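Local atomic coordinates of sulfatase (Bacteroides fragilis CAG:558, PDB entry 6USS), a protein that probably hydrolyses aryl sulfate esters as a calcium-dependent sulfatase of a gut bacterium. Residues S94-V106 / Y396-I408. The protein carries 1 engineered substitution. Residues are numbered along the deposited sequence; the frame is centred on the assembly and turned at random.
Sequences SLITGTNAARHRV and YKTVQPIDGISFI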
loop_
_atom_site.group_PDB
_atom_site.type_symbol
_atom_site.label_atom_id
_atom_site.label_comp_id
_atom_site.label_asym_id
_atom_site.label_seq_id
_atom_site.Cartn_x
_atom_site.Cartn_y
_atom_site.Cartn_z
ATOM N N SER A 94 -5.318 13.690 14.156
ATOM C CA SER A 94 -4.400 14.809 14.290
ATOM C C SER A 94 -2.955 14.374 14.071
ATOM O O SER A 94 -2.170 15.099 13.445
ATOM C CB SER A 94 -4.571 15.454 15.666
ATOM O OG SER A 94 -5.811 16.157 15.746
ATOM N N LEU A 95 -2.583 13.200 14.599
ATOM C CA LEU A 95 -1.243 12.665 14.397
ATOM C C LEU A 95 -0.944 12.484 12.918
ATOM O O LEU A 95 0.101 12.924 12.416
ATOM C CB LEU A 95 -1.105 11.322 15.111
ATOM C CG LEU A 95 0.066 10.470 14.608
ATOM C CD1 LEU A 95 1.385 10.986 15.156
ATOM C CD2 LEU A 95 -0.141 9.014 14.957
ATOM N N ILE A 96 -1.869 11.836 12.203
ATOM C CA ILE A 96 -1.649 11.456 10.814
ATOM C C ILE A 96 -1.795 12.640 9.851
ATOM O O ILE A 96 -1.257 12.591 8.732
ATOM C CB ILE A 96 -2.606 10.296 10.478
ATOM C CG1 ILE A 96 -1.946 9.331 9.489
ATOM C CG2 ILE A 96 -3.932 10.815 9.951
ATOM C CD1 ILE A 96 -0.783 8.542 10.080
ATOM N N THR A 97 -2.472 13.715 10.263
ATOM C CA THR A 97 -2.696 14.858 9.398
ATOM C C THR A 97 -2.017 16.132 9.871
ATOM O O THR A 97 -2.061 17.129 9.148
ATOM C CB THR A 97 -4.202 15.162 9.256
ATOM O OG1 THR A 97 -4.721 15.633 10.512
ATOM C CG2 THR A 97 -5.002 13.937 8.782
ATOM N N GLY A 98 -1.435 16.153 11.070
ATOM C CA GLY A 98 -0.801 17.371 11.552
ATOM C C GLY A 98 -1.750 18.514 11.814
ATOM O O GLY A 98 -1.316 19.665 11.915
ATOM N N THR A 99 -3.032 18.207 11.954
ATOM C CA THR A 99 -4.120 19.161 12.075
ATOM C C THR A 99 -4.662 19.088 13.494
ATOM O O THR A 99 -4.750 17.998 14.069
ATOM C CB THR A 99 -5.211 18.827 11.034
ATOM O OG1 THR A 99 -4.843 19.357 9.746
ATOM C CG2 THR A 99 -6.539 19.371 11.414
ATOM N N ASN A 100 -4.983 20.246 14.075
ATOM C CA ASN A 100 -5.708 20.263 15.343
ATOM C C ASN A 100 -7.121 19.701 15.154
ATOM O O ASN A 100 -7.748 19.887 14.105
ATOM C CB ASN A 100 -5.779 21.686 15.905
ATOM C CG ASN A 100 -6.605 21.768 17.194
ATOM O OD1 ASN A 100 -7.774 22.146 17.163
ATOM N ND2 ASN A 100 -6.002 21.407 18.320
ATOM N N ALA A 101 -7.633 19.022 16.186
ATOM C CA ALA A 101 -8.904 18.309 16.044
ATOM C C ALA A 101 -10.051 19.245 15.654
ATOM O O ALA A 101 -10.958 18.857 14.908
ATOM C CB ALA A 101 -9.227 17.561 17.341
ATOM N N ALA A 102 -10.029 20.485 16.144
ATOM C CA ALA A 102 -11.115 21.404 15.827
ATOM C C ALA A 102 -11.225 21.602 14.327
ATOM O O ALA A 102 -12.331 21.700 13.791
ATOM C CB ALA A 102 -10.914 22.747 16.536
ATOM N N ARG A 103 -10.085 21.614 13.631
ATOM C CA ARG A 103 -10.084 21.821 12.191
ATOM C C ARG A 103 -10.500 20.567 11.423
ATOM O O ARG A 103 -11.254 20.666 10.446
ATOM C CB ARG A 103 -8.706 22.293 11.733
ATOM C CG ARG A 103 -8.619 22.525 10.245
ATOM C CD ARG A 103 -7.185 22.545 9.773
ATOM N NE ARG A 103 -6.371 23.538 10.468
ATOM C CZ ARG A 103 -6.443 24.845 10.234
ATOM N NH1 ARG A 103 -7.301 25.307 9.338
ATOM N NH2 ARG A 103 -5.665 25.690 10.897
ATOM N N HIS A 104 -10.026 19.378 11.811
ATOM C CA HIS A 104 -10.383 18.249 10.960
ATOM C C HIS A 104 -11.746 17.650 11.296
ATOM O O HIS A 104 -12.259 16.851 10.505
ATOM C CB HIS A 104 -9.287 17.162 10.971
ATOM C CG HIS A 104 -9.020 16.546 12.310
ATOM N ND1 HIS A 104 -9.984 15.873 13.038
ATOM C CD2 HIS A 104 -7.877 16.465 13.034
ATOM C CE1 HIS A 104 -9.445 15.417 14.156
ATOM N NE2 HIS A 104 -8.167 15.764 14.178
ATOM N N ARG A 105 -12.349 18.025 12.422
ATOM C CA ARG A 105 -13.731 17.696 12.765
ATOM C C ARG A 105 -13.990 16.206 12.951
ATOM O O ARG A 105 -15.156 15.797 13.014
ATOM C CB ARG A 105 -14.714 18.236 11.726
ATOM C CG ARG A 105 -14.633 19.729 11.559
ATOM C CD ARG A 105 -15.253 20.139 10.257
ATOM N NE ARG A 105 -15.645 21.541 10.245
ATOM C CZ ARG A 105 -16.386 22.084 9.285
ATOM N NH1 ARG A 105 -16.810 21.333 8.281
ATOM N NH2 ARG A 105 -16.708 23.371 9.321
ATOM N N VAL A 106 -12.953 15.378 13.028
ATOM C CA VAL A 106 -13.146 14.006 13.483
ATOM C C VAL A 106 -13.013 14.037 14.999
ATOM O O VAL A 106 -11.987 13.623 15.547
ATOM C CB VAL A 106 -12.130 13.040 12.840
ATOM C CG1 VAL A 106 -12.621 11.632 12.923
ATOM C CG2 VAL A 106 -11.869 13.410 11.397
ATOM N N TYR A 396 8.409 19.952 2.078
ATOM C CA TYR A 396 7.230 19.198 1.679
ATOM C C TYR A 396 6.051 20.148 1.551
ATOM O O TYR A 396 6.060 21.258 2.095
ATOM C CB TYR A 396 6.903 18.074 2.674
ATOM C CG TYR A 396 6.776 18.498 4.127
ATOM C CD1 TYR A 396 7.898 18.516 4.953
ATOM C CD2 TYR A 396 5.545 18.832 4.685
ATOM C CE1 TYR A 396 7.811 18.874 6.271
ATOM C CE2 TYR A 396 5.446 19.194 6.026
ATOM C CZ TYR A 396 6.596 19.208 6.810
ATOM O OH TYR A 396 6.566 19.553 8.135
ATOM N N LYS A 397 5.036 19.684 0.821
ATOM C CA LYS A 397 3.771 20.371 0.638
ATOM C C LYS A 397 2.629 19.469 1.091
ATOM O O LYS A 397 2.712 18.241 1.002
ATOM C CB LYS A 397 3.548 20.740 -0.824
ATOM C CG LYS A 397 4.734 21.371 -1.518
ATOM C CD LYS A 397 4.285 22.648 -2.216
ATOM C CE LYS A 397 5.398 23.666 -2.322
ATOM N NZ LYS A 397 4.864 25.048 -2.452
ATOM N N THR A 398 1.544 20.091 1.546
ATOM C CA THR A 398 0.384 19.377 2.051
ATOM C C THR A 398 -0.874 20.045 1.513
ATOM O O THR A 398 -0.886 21.256 1.288
ATOM C CB THR A 398 0.374 19.393 3.587
ATOM O OG1 THR A 398 0.618 20.731 4.036
ATOM C CG2 THR A 398 1.475 18.504 4.155
ATOM N N VAL A 399 -1.942 19.259 1.309
ATOM C CA VAL A 399 -3.205 19.878 0.899
ATOM C C VAL A 399 -3.820 20.672 2.041
ATOM O O VAL A 399 -4.518 21.664 1.804
ATOM C CB VAL A 399 -4.215 18.839 0.358
ATOM C CG1 VAL A 399 -3.672 18.142 -0.903
ATOM C CG2 VAL A 399 -4.608 17.821 1.435
ATOM N N GLN A 400 -3.587 20.260 3.285
ATOM C CA GLN A 400 -4.201 20.875 4.450
ATOM C C GLN A 400 -3.174 21.696 5.219
ATOM O O GLN A 400 -1.976 21.385 5.179
ATOM C CB GLN A 400 -4.786 19.811 5.392
ATOM C CG GLN A 400 -3.748 19.100 6.274
ATOM C CD GLN A 400 -2.830 18.144 5.493
ATOM O OE1 GLN A 400 -2.844 18.106 4.257
ATOM N NE2 GLN A 400 -2.046 17.357 6.220
ATOM N N PRO A 401 -3.606 22.733 5.944
ATOM C CA PRO A 401 -2.674 23.455 6.824
ATOM C C PRO A 401 -2.153 22.546 7.922
ATOM O O PRO A 401 -2.831 21.611 8.349
ATOM C CB PRO A 401 -3.528 24.584 7.416
ATOM C CG PRO A 401 -4.778 24.608 6.620
ATOM C CD PRO A 401 -4.984 23.215 6.099
ATOM N N ILE A 402 -0.937 22.828 8.386
ATOM C CA ILE A 402 -0.313 22.047 9.449
ATOM C C ILE A 402 -0.356 22.861 10.733
ATOM O O ILE A 402 0.378 23.846 10.880
ATOM C CB ILE A 402 1.120 21.643 9.098
ATOM C CG1 ILE A 402 1.130 20.916 7.758
ATOM C CG2 ILE A 402 1.688 20.739 10.181
ATOM C CD1 ILE A 402 0.447 19.588 7.813
ATOM N N ASP A 403 -1.200 22.440 11.678
ATOM C CA ASP A 403 -1.303 23.111 12.970
ATOM C C ASP A 403 -0.221 22.677 13.960
ATOM O O ASP A 403 0.150 23.459 14.835
ATOM C CB ASP A 403 -2.699 22.872 13.543
ATOM C CG ASP A 403 -3.801 23.351 12.592
ATOM O OD1 ASP A 403 -3.784 24.539 12.207
ATOM O OD2 ASP A 403 -4.676 22.554 12.206
ATOM N N GLY A 404 0.309 21.461 13.837
ATOM C CA GLY A 404 1.364 21.031 14.739
ATOM C C GLY A 404 2.589 21.925 14.652
ATOM O O GLY A 404 2.874 22.539 13.620
ATOM N N ILE A 405 3.305 22.023 15.770
ATOM C CA ILE A 405 4.555 22.773 15.864
ATOM C C ILE A 405 5.648 21.799 16.283
ATOM O O ILE A 405 5.508 21.107 17.297
ATOM C CB ILE A 405 4.459 23.933 16.878
ATOM C CG1 ILE A 405 3.307 24.879 16.545
ATOM C CG2 ILE A 405 5.751 24.708 16.888
ATOM C CD1 ILE A 405 3.487 25.605 15.219
ATOM N N SER A 406 6.726 21.748 15.510
ATOM C CA SER A 406 7.816 20.830 15.816
ATOM C C SER A 406 8.303 21.006 17.251
ATOM O O SER A 406 8.469 22.133 17.729
ATOM C CB SER A 406 8.965 21.041 14.848
ATOM O OG SER A 406 9.950 20.072 15.086
ATOM N N PHE A 407 8.485 19.889 17.961
ATOM C CA PHE A 407 9.086 19.923 19.281
ATOM C C PHE A 407 10.540 19.478 19.249
ATOM O O PHE A 407 11.126 19.228 20.306
ATOM C CB PHE A 407 8.286 19.084 20.291
ATOM C CG PHE A 407 7.929 17.678 19.830
ATOM C CD1 PHE A 407 8.886 16.665 19.801
ATOM C CD2 PHE A 407 6.616 17.355 19.492
ATOM C CE1 PHE A 407 8.560 15.363 19.391
ATOM C CE2 PHE A 407 6.277 16.046 19.084
ATOM C CZ PHE A 407 7.254 15.049 19.036
ATOM N N ILE A 408 11.135 19.386 18.062
ATOM C CA ILE A 408 12.559 19.087 17.929
ATOM C C ILE A 408 13.372 20.097 18.742
ATOM O O ILE A 408 14.394 19.715 19.340
ATOM C CB ILE A 408 12.993 19.061 16.448
ATOM C CG1 ILE A 408 12.704 17.711 15.793
ATOM C CG2 ILE A 408 14.490 19.237 16.313
ATOM C CD1 ILE A 408 11.380 17.108 16.127
#
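Asp403 and Arg103 form a side-on salt bridge, with two guanidinium nitrogens each taking one carboxylate oxygen. Arg103 NE reaches Asp403 OD2 at 2.6 Å, and Arg103 NH2 reaches Asp403 OD1, also at 2.6 Å. Both oxygens use their syn lone pairs, and the two planes lie only 13° apart, so the pair is nearly coplanar. A bend in the arginine chain at chi3 (-56°) turns the guanidinium edge to the acid, while Pro401 CG lies over one of its faces, 3.8 Å from Arg103 NH1. Asp403 OD2 also accepts from Asn100 N (3.0 Å), on its anti side. One carboxylate thus holds both the start of helix 101-104, where Asn100 is the N-cap, and a side chain one turn further on.

In the sulfatase fold, of the alkaline phosphatase clan, helix 88-97 starts at Cys88, the engineered residue at the calcium site; this contact lies at its other end, away from that site. There Gly98 leaves the helix with positive phi, and its O accepts from Gly404 N at 3.1 Å and, weakly, from Asp403 N. Next to it, Gln400 NE2 donates to Thr97 O (2.9 Å, 168° at the hydrogen), the acceptor lying close to the amide plane. Gln400 OE1 is bonded in turn to Thr147 N, tying the 396-408 loop to the chain just past strand 143-145.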